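Local coordinates for protein cryptochrome DASH, chloroplastic/mitochondrial (Arabidopsis thaliana, PDB 2J4D) that binds FAD and a methenyltetrahydrofolate antenna, repairs cyclobutane pyrimidine dimers in single-stranded DNA, and may act as a photoreceptor, at residues K143-E148 with L335-G340; T195-S200 with E325-D330. All coordinates share one frame; numbering follows the deposited sequence.

Both contacts use helix 317-339 of the FAD-binding region: contact 2 takes its middle and contact 1 its C-terminal end, so along the chain contact 2 is nested inside the loop that contact 1 closes. Their centres lie about 17 Å apart and their nearest atoms about 5 Å apart, without touching. In contact 1 the helix meets the alpha/beta region beside the folate antenna, with the side chain of C146 about 11 Å from the bound FAD. In contact 2 the helix packs on helix 194-204 while other residues of segment 325-330 border the FAD adenosine. The helix thus runs between the surroundings of both chromophores.

Contact 1. Residues K143-E148 with L335-G340; sequences KETCSE and LSIKCG. With MHF (5,10-methenyl-6,7,8-trihydrofolic acid), chain D.
S336 OG is gripped twice: it accepts a hydrogen bond from T145 OG1 at 2.8 Å and also bonds to the backbone O of R333, one turn earlier in helix 317-339. The contact joins the two parts of the photolyase/cryptochrome fold. Segment 143-148 leaves strand 138-142 of the five-stranded parallel sheet and enters helix 147-161, whereas 335-340 closes a helix of the FAD-binding region. T145 holds OG1 between its backbone N and carbonyl carbon (chi1 60°), which sends CG2 to the I337 branch, 3.6 Å from I337 CG1, the two side chains crossing at about a right angle. R333 adds a weak bond to T145 OG1 and a salt bridge to E144. C146 SG, beside its backbone N, packs 4.0 Å from S336 CB, and C426 of helix 425-436 touches T145, C146 and S336.

Beyond this seam the segment shapes the antenna pocket. In the first part of helix 147-161, E148 N donates to O4 of the folate (MHF) at 2.9 Å and a fairly straight 164°, while C146 CB lies 3.6 Å from the same O4. The E148 chain is extended beyond CG and lays its carboxylate over the pterin face, nearly parallel to it, with E148 CD 3.3 Å from MHF C4A and E148 OE2 3.3 Å from MHF N5. That negative charge probably favours the cationic methenyl bridge, and K89 pairs with E148 OE1. S147 OG approaches the benzoyl ring at MHF C16. On the helix side K338 belongs to another folate pocket and pairs with D192. The helix closes at G340, whose N bonds to S336 O at 2.9 Å.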
# COMPACT_ATOMS: atom_id res chain seq x y z
N LYS A 143 5.88 11.59 -8.31
CA LYS A 143 6.78 12.05 -7.27
C LYS A 143 6.61 11.20 -6.03
O LYS A 143 5.48 10.89 -5.63
CB LYS A 143 6.46 13.50 -6.92
CG LYS A 143 7.38 14.13 -5.87
CD LYS A 143 8.70 14.58 -6.50
CE LYS A 143 9.66 15.13 -5.45
NZ LYS A 143 10.18 14.04 -4.57
N GLU A 144 7.71 10.79 -5.41
CA GLU A 144 7.62 10.02 -4.18
C GLU A 144 8.08 10.93 -3.04
O GLU A 144 8.55 12.05 -3.28
CB GLU A 144 8.46 8.75 -4.26
CG GLU A 144 7.80 7.67 -5.10
CD GLU A 144 6.58 7.05 -4.42
OE1 GLU A 144 6.15 7.56 -3.37
OE2 GLU A 144 6.06 6.04 -4.94
N THR A 145 7.96 10.47 -1.80
CA THR A 145 8.32 11.32 -0.67
C THR A 145 9.48 10.94 0.25
O THR A 145 10.14 11.83 0.79
CB THR A 145 7.09 11.55 0.24
OG1 THR A 145 6.63 10.29 0.74
CG2 THR A 145 5.96 12.22 -0.53
N CYS A 146 9.73 9.65 0.44
CA CYS A 146 10.79 9.25 1.36
C CYS A 146 12.20 9.17 0.79
O CYS A 146 12.40 9.03 -0.41
CB CYS A 146 10.41 7.93 2.04
SG CYS A 146 8.86 8.07 2.97
N SER A 147 13.17 9.27 1.70
CA SER A 147 14.60 9.24 1.40
C SER A 147 15.07 8.34 0.25
O SER A 147 15.69 8.82 -0.71
CB SER A 147 15.38 8.84 2.66
OG SER A 147 16.73 8.53 2.36
N GLU A 148 14.79 7.05 0.35
CA GLU A 148 15.23 6.10 -0.67
C GLU A 148 14.69 6.41 -2.06
O GLU A 148 15.45 6.41 -3.04
CB GLU A 148 14.85 4.67 -0.25
CG GLU A 148 15.70 4.15 0.89
CD GLU A 148 15.21 2.82 1.44
OE1 GLU A 148 14.26 2.23 0.88
OE2 GLU A 148 15.79 2.37 2.45
N LEU A 335 2.77 13.88 5.96
CA LEU A 335 3.59 13.91 7.17
C LEU A 335 4.99 13.37 6.88
O LEU A 335 5.97 13.82 7.48
CB LEU A 335 2.91 13.08 8.27
CG LEU A 335 3.19 13.35 9.75
CD1 LEU A 335 3.07 14.83 10.08
CD2 LEU A 335 2.19 12.55 10.58
N SER A 336 5.11 12.43 5.95
CA SER A 336 6.42 11.88 5.63
C SER A 336 7.32 13.00 5.12
O SER A 336 8.53 13.00 5.39
CB SER A 336 6.32 10.77 4.57
OG SER A 336 5.99 11.27 3.28
N ILE A 337 6.74 13.95 4.41
CA ILE A 337 7.52 15.06 3.89
C ILE A 337 7.96 15.97 5.03
O ILE A 337 9.14 16.35 5.12
CB ILE A 337 6.71 15.89 2.88
CG1 ILE A 337 6.25 14.99 1.73
CG2 ILE A 337 7.57 17.02 2.33
CD1 ILE A 337 5.33 15.67 0.73
N LYS A 338 7.04 16.33 5.90
CA LYS A 338 7.39 17.20 7.01
C LYS A 338 8.41 16.56 7.95
O LYS A 338 9.31 17.24 8.44
CB LYS A 338 6.13 17.57 7.82
CG LYS A 338 6.39 18.57 8.95
CD LYS A 338 5.12 18.84 9.76
CE LYS A 338 5.38 19.87 10.86
NZ LYS A 338 4.20 20.06 11.75
N CYS A 339 8.30 15.26 8.18
CA CYS A 339 9.21 14.57 9.10
C CYS A 339 10.55 14.16 8.52
O CYS A 339 11.54 14.05 9.26
CB CYS A 339 8.54 13.32 9.67
SG CYS A 339 7.07 13.61 10.68
N GLY A 340 10.60 13.91 7.22
CA GLY A 340 11.86 13.47 6.65
C GLY A 340 12.28 12.19 7.33
O GLY A 340 11.43 11.38 7.74
N1 MHF D . 11.10 2.25 2.75
C2 MHF D . 10.88 3.10 1.69
NA2 MHF D . 9.95 2.77 0.75
N3 MHF D . 11.57 4.25 1.56
C4 MHF D . 12.53 4.61 2.46
O4 MHF D . 13.17 5.66 2.32
C4A MHF D . 12.80 3.74 3.57
N5 MHF D . 13.80 3.99 4.54
C6 MHF D . 14.28 2.92 5.47
C7 MHF D . 13.03 2.20 6.01
N8 MHF D . 12.29 1.71 4.80
C8A MHF D . 12.05 2.56 3.71
C9 MHF D . 15.16 3.63 6.54
N10 MHF D . 14.97 5.07 6.21
C11 MHF D . 14.70 5.13 4.77
C12 MHF D . 18.17 7.70 7.34
C13 MHF D . 17.59 6.79 8.28
C14 MHF D . 16.56 5.93 7.89
C15 MHF D . 16.09 5.92 6.55
C16 MHF D . 16.70 6.82 5.60
C17 MHF D . 17.73 7.70 5.99
C MHF D . 19.22 8.64 7.81
O MHF D . 19.55 8.62 8.99
N MHF D . 19.80 9.53 6.97
CA MHF D . 20.81 10.46 7.47
CB MHF D . 21.77 10.86 6.36
CG MHF D . 22.53 9.70 5.76
CD MHF D . 23.33 8.94 6.79
OE1 MHF D . 24.33 9.50 7.29
OE2 MHF D . 22.95 7.79 7.12
CT MHF D . 20.13 11.72 8.02
O1 MHF D . 18.93 11.93 7.73
O2 MHF D . 20.80 12.50 8.73

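Contact 2. Residues T195-S200 with E325-D330; sequences TQFRKS and ELIWRD. With FAD (flavin-adenine dinucleotide), chain C.
F197 turns its ring to the carbonyl side of its backbone (chi1 164°), and I327, with chi1 -66°, holds its CG2 branch opposite its own backbone N, bringing F197 CE2 within 3.6 Å of I327 CG2. This is a helix-helix contact of the photolyase fold: segments 195-200 and 325-330, from helix 194-204 and the middle of helix 317-339, run at 110° with their local axes 10.5 Å apart at closest approach. The methyl meets the ring obliquely, while D330 CB sits at the ring edge, 4.4 Å from F197 CZ. The D330 carboxylate takes backbone N-H groups from M177 and Y178, and F334 and Y331 also border the F197 ring.

Other residues of segment 325-330 serve FAD: R329 CB lies 3.6 Å from the adenine N3A and R329 CD 3.3 Å from the ribose O2B, while S175 O receives R329 NH1. E325 CB lies beside the ribose ring oxygen O4B, 3.5 Å away, and near C8A of the adenine. Back between the helices, the other branch of I327 rests its CD1 4.3 Å from R198 CG, on the aliphatic part of an arginine whose NH1 pairs with E202.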
# COMPACT_ATOMS: atom_id res chain seq x y z
N THR A 195 -6.80 15.43 13.56
CA THR A 195 -8.11 16.06 13.58
C THR A 195 -8.07 17.45 12.97
O THR A 195 -8.98 17.84 12.23
CB THR A 195 -8.66 16.16 15.01
OG1 THR A 195 -8.80 14.83 15.54
CG2 THR A 195 -10.02 16.83 15.00
N GLN A 196 -7.02 18.20 13.27
CA GLN A 196 -6.89 19.54 12.73
C GLN A 196 -6.64 19.51 11.23
O GLN A 196 -7.18 20.33 10.49
CB GLN A 196 -5.79 20.29 13.45
CG GLN A 196 -6.17 20.58 14.90
CD GLN A 196 -7.57 21.18 15.01
OE1 GLN A 196 -8.46 20.60 15.64
NE2 GLN A 196 -7.77 22.34 14.39
N PHE A 197 -5.81 18.57 10.78
CA PHE A 197 -5.52 18.43 9.35
C PHE A 197 -6.83 18.09 8.64
O PHE A 197 -7.19 18.71 7.64
CB PHE A 197 -4.52 17.29 9.13
CG PHE A 197 -4.45 16.83 7.70
CD1 PHE A 197 -3.78 17.58 6.74
CD2 PHE A 197 -5.04 15.63 7.32
CE1 PHE A 197 -3.70 17.15 5.42
CE2 PHE A 197 -4.98 15.18 5.99
CZ PHE A 197 -4.31 15.94 5.04
N ARG A 198 -7.54 17.10 9.17
CA ARG A 198 -8.80 16.69 8.55
C ARG A 198 -9.83 17.81 8.48
O ARG A 198 -10.41 18.07 7.42
CB ARG A 198 -9.40 15.50 9.31
CG ARG A 198 -10.72 15.02 8.73
CD ARG A 198 -11.30 13.87 9.53
NE ARG A 198 -11.65 14.27 10.89
CZ ARG A 198 -12.64 15.11 11.19
NH1 ARG A 198 -13.38 15.63 10.22
NH2 ARG A 198 -12.87 15.43 12.45
N LYS A 199 -10.07 18.47 9.61
CA LYS A 199 -11.05 19.55 9.62
C LYS A 199 -10.70 20.62 8.60
O LYS A 199 -11.59 21.15 7.93
CB LYS A 199 -11.15 20.19 11.01
CG LYS A 199 -11.73 19.27 12.07
CD LYS A 199 -12.06 20.05 13.34
CE LYS A 199 -12.47 19.12 14.48
NZ LYS A 199 -13.64 18.25 14.13
N SER A 200 -9.41 20.90 8.45
CA SER A 200 -8.96 21.93 7.51
C SER A 200 -9.17 21.57 6.05
O SER A 200 -9.70 22.38 5.29
CB SER A 200 -7.48 22.26 7.73
OG SER A 200 -7.28 22.75 9.04
N GLU A 325 -10.98 7.40 6.50
CA GLU A 325 -9.78 6.57 6.56
C GLU A 325 -8.78 6.89 5.44
O GLU A 325 -7.56 6.84 5.65
CB GLU A 325 -10.16 5.09 6.54
CG GLU A 325 -11.00 4.62 7.74
CD GLU A 325 -10.34 4.87 9.10
OE1 GLU A 325 -9.09 4.93 9.18
OE2 GLU A 325 -11.07 5.00 10.10
N LEU A 326 -9.29 7.24 4.26
CA LEU A 326 -8.40 7.59 3.15
C LEU A 326 -7.68 8.89 3.47
O LEU A 326 -6.57 9.12 2.98
CB LEU A 326 -9.19 7.73 1.84
CG LEU A 326 -9.59 6.41 1.18
CD1 LEU A 326 -10.49 6.67 -0.02
CD2 LEU A 326 -8.31 5.66 0.77
N ILE A 327 -8.30 9.73 4.29
CA ILE A 327 -7.68 10.99 4.69
C ILE A 327 -6.52 10.70 5.63
O ILE A 327 -5.54 11.45 5.68
CB ILE A 327 -8.71 11.95 5.35
CG1 ILE A 327 -9.75 12.36 4.30
CG2 ILE A 327 -8.02 13.20 5.89
CD1 ILE A 327 -10.86 13.25 4.84
N TRP A 328 -6.61 9.59 6.37
CA TRP A 328 -5.52 9.19 7.25
C TRP A 328 -4.33 8.82 6.37
O TRP A 328 -3.18 9.10 6.70
CB TRP A 328 -5.92 7.98 8.12
CG TRP A 328 -6.38 8.35 9.50
CD1 TRP A 328 -7.66 8.33 9.98
CD2 TRP A 328 -5.56 8.81 10.59
NE1 TRP A 328 -7.69 8.74 11.30
CE2 TRP A 328 -6.41 9.04 11.69
CE3 TRP A 328 -4.19 9.05 10.73
CZ2 TRP A 328 -5.93 9.49 12.93
CZ3 TRP A 328 -3.71 9.50 11.96
CH2 TRP A 328 -4.58 9.72 13.04
N ARG A 329 -4.61 8.16 5.24
CA ARG A 329 -3.55 7.78 4.31
C ARG A 329 -2.89 9.06 3.76
O ARG A 329 -1.66 9.17 3.69
CB ARG A 329 -4.12 6.94 3.17
CG ARG A 329 -3.14 6.65 2.05
CD ARG A 329 -3.70 5.61 1.08
NE ARG A 329 -2.80 5.42 -0.05
CZ ARG A 329 -2.74 6.24 -1.10
NH1 ARG A 329 -3.53 7.30 -1.17
NH2 ARG A 329 -1.86 6.01 -2.06
N ASP A 330 -3.71 10.03 3.36
CA ASP A 330 -3.21 11.31 2.86
C ASP A 330 -2.32 11.96 3.92
O ASP A 330 -1.22 12.44 3.63
CB ASP A 330 -4.36 12.27 2.57
CG ASP A 330 -4.93 12.12 1.17
OD1 ASP A 330 -4.69 11.09 0.50
OD2 ASP A 330 -5.64 13.06 0.75
PA FAD C . -10.00 0.15 5.68
O1A FAD C . -10.93 -0.42 4.68
O2A FAD C . -10.43 0.28 7.09
O5B FAD C . -9.52 1.61 5.21
C5B FAD C . -9.62 2.01 3.82
C4B FAD C . -8.27 2.60 3.39
O4B FAD C . -7.98 3.71 4.24
C3B FAD C . -7.08 1.66 3.52
O3B FAD C . -6.98 0.75 2.44
C2B FAD C . -5.95 2.64 3.63
O2B FAD C . -5.41 3.07 2.40
C1B FAD C . -6.56 3.78 4.47
N9A FAD C . -6.32 3.70 5.92
C8A FAD C . -7.15 3.19 6.89
N7A FAD C . -6.63 3.27 8.11
C5A FAD C . -5.41 3.88 7.93
C6A FAD C . -4.38 4.23 8.83
N6A FAD C . -4.44 4.05 10.15
N1A FAD C . -3.24 4.83 8.30
C2A FAD C . -3.14 5.03 6.95
N3A FAD C . -4.08 4.72 6.03
C4A FAD C . -5.19 4.13 6.57
N1 FAD C . -1.55 0.89 5.91
C2 FAD C . -0.94 0.83 4.68
O2 FAD C . -1.53 1.14 3.66
N3 FAD C . 0.40 0.39 4.62
C4 FAD C . 1.14 0.02 5.74
O4 FAD C . 2.32 -0.36 5.62
C4X FAD C . 0.50 0.08 7.00
N5 FAD C . 1.17 -0.29 8.18
C5X FAD C . 0.57 -0.11 9.42
C6 FAD C . 1.28 -0.36 10.60
C7 FAD C . 0.70 -0.20 11.88
C7M FAD C . 1.53 -0.48 13.11
C8 FAD C . -0.67 0.24 11.96
C8M FAD C . -1.37 0.44 13.30
C9 FAD C . -1.40 0.49 10.79
C9A FAD C . -0.80 0.32 9.50
N10 FAD C . -1.52 0.57 8.29
C10 FAD C . -0.86 0.52 7.04
C1' FAD C . -2.84 1.27 8.33
C2' FAD C . -4.10 0.38 8.37
O2' FAD C . -3.97 -0.58 9.40
C3' FAD C . -4.28 -0.33 7.03
O3' FAD C . -4.34 0.63 5.95
C4' FAD C . -5.56 -1.17 6.91
O4' FAD C . -5.56 -2.22 7.88
C5' FAD C . -5.63 -1.76 5.50
O5' FAD C . -6.83 -2.53 5.36
P FAD C . -8.19 -2.01 4.75
O1P FAD C . -7.86 -1.61 3.37
O2P FAD C . -9.21 -3.08 4.87
O3P FAD C . -8.72 -0.83 5.67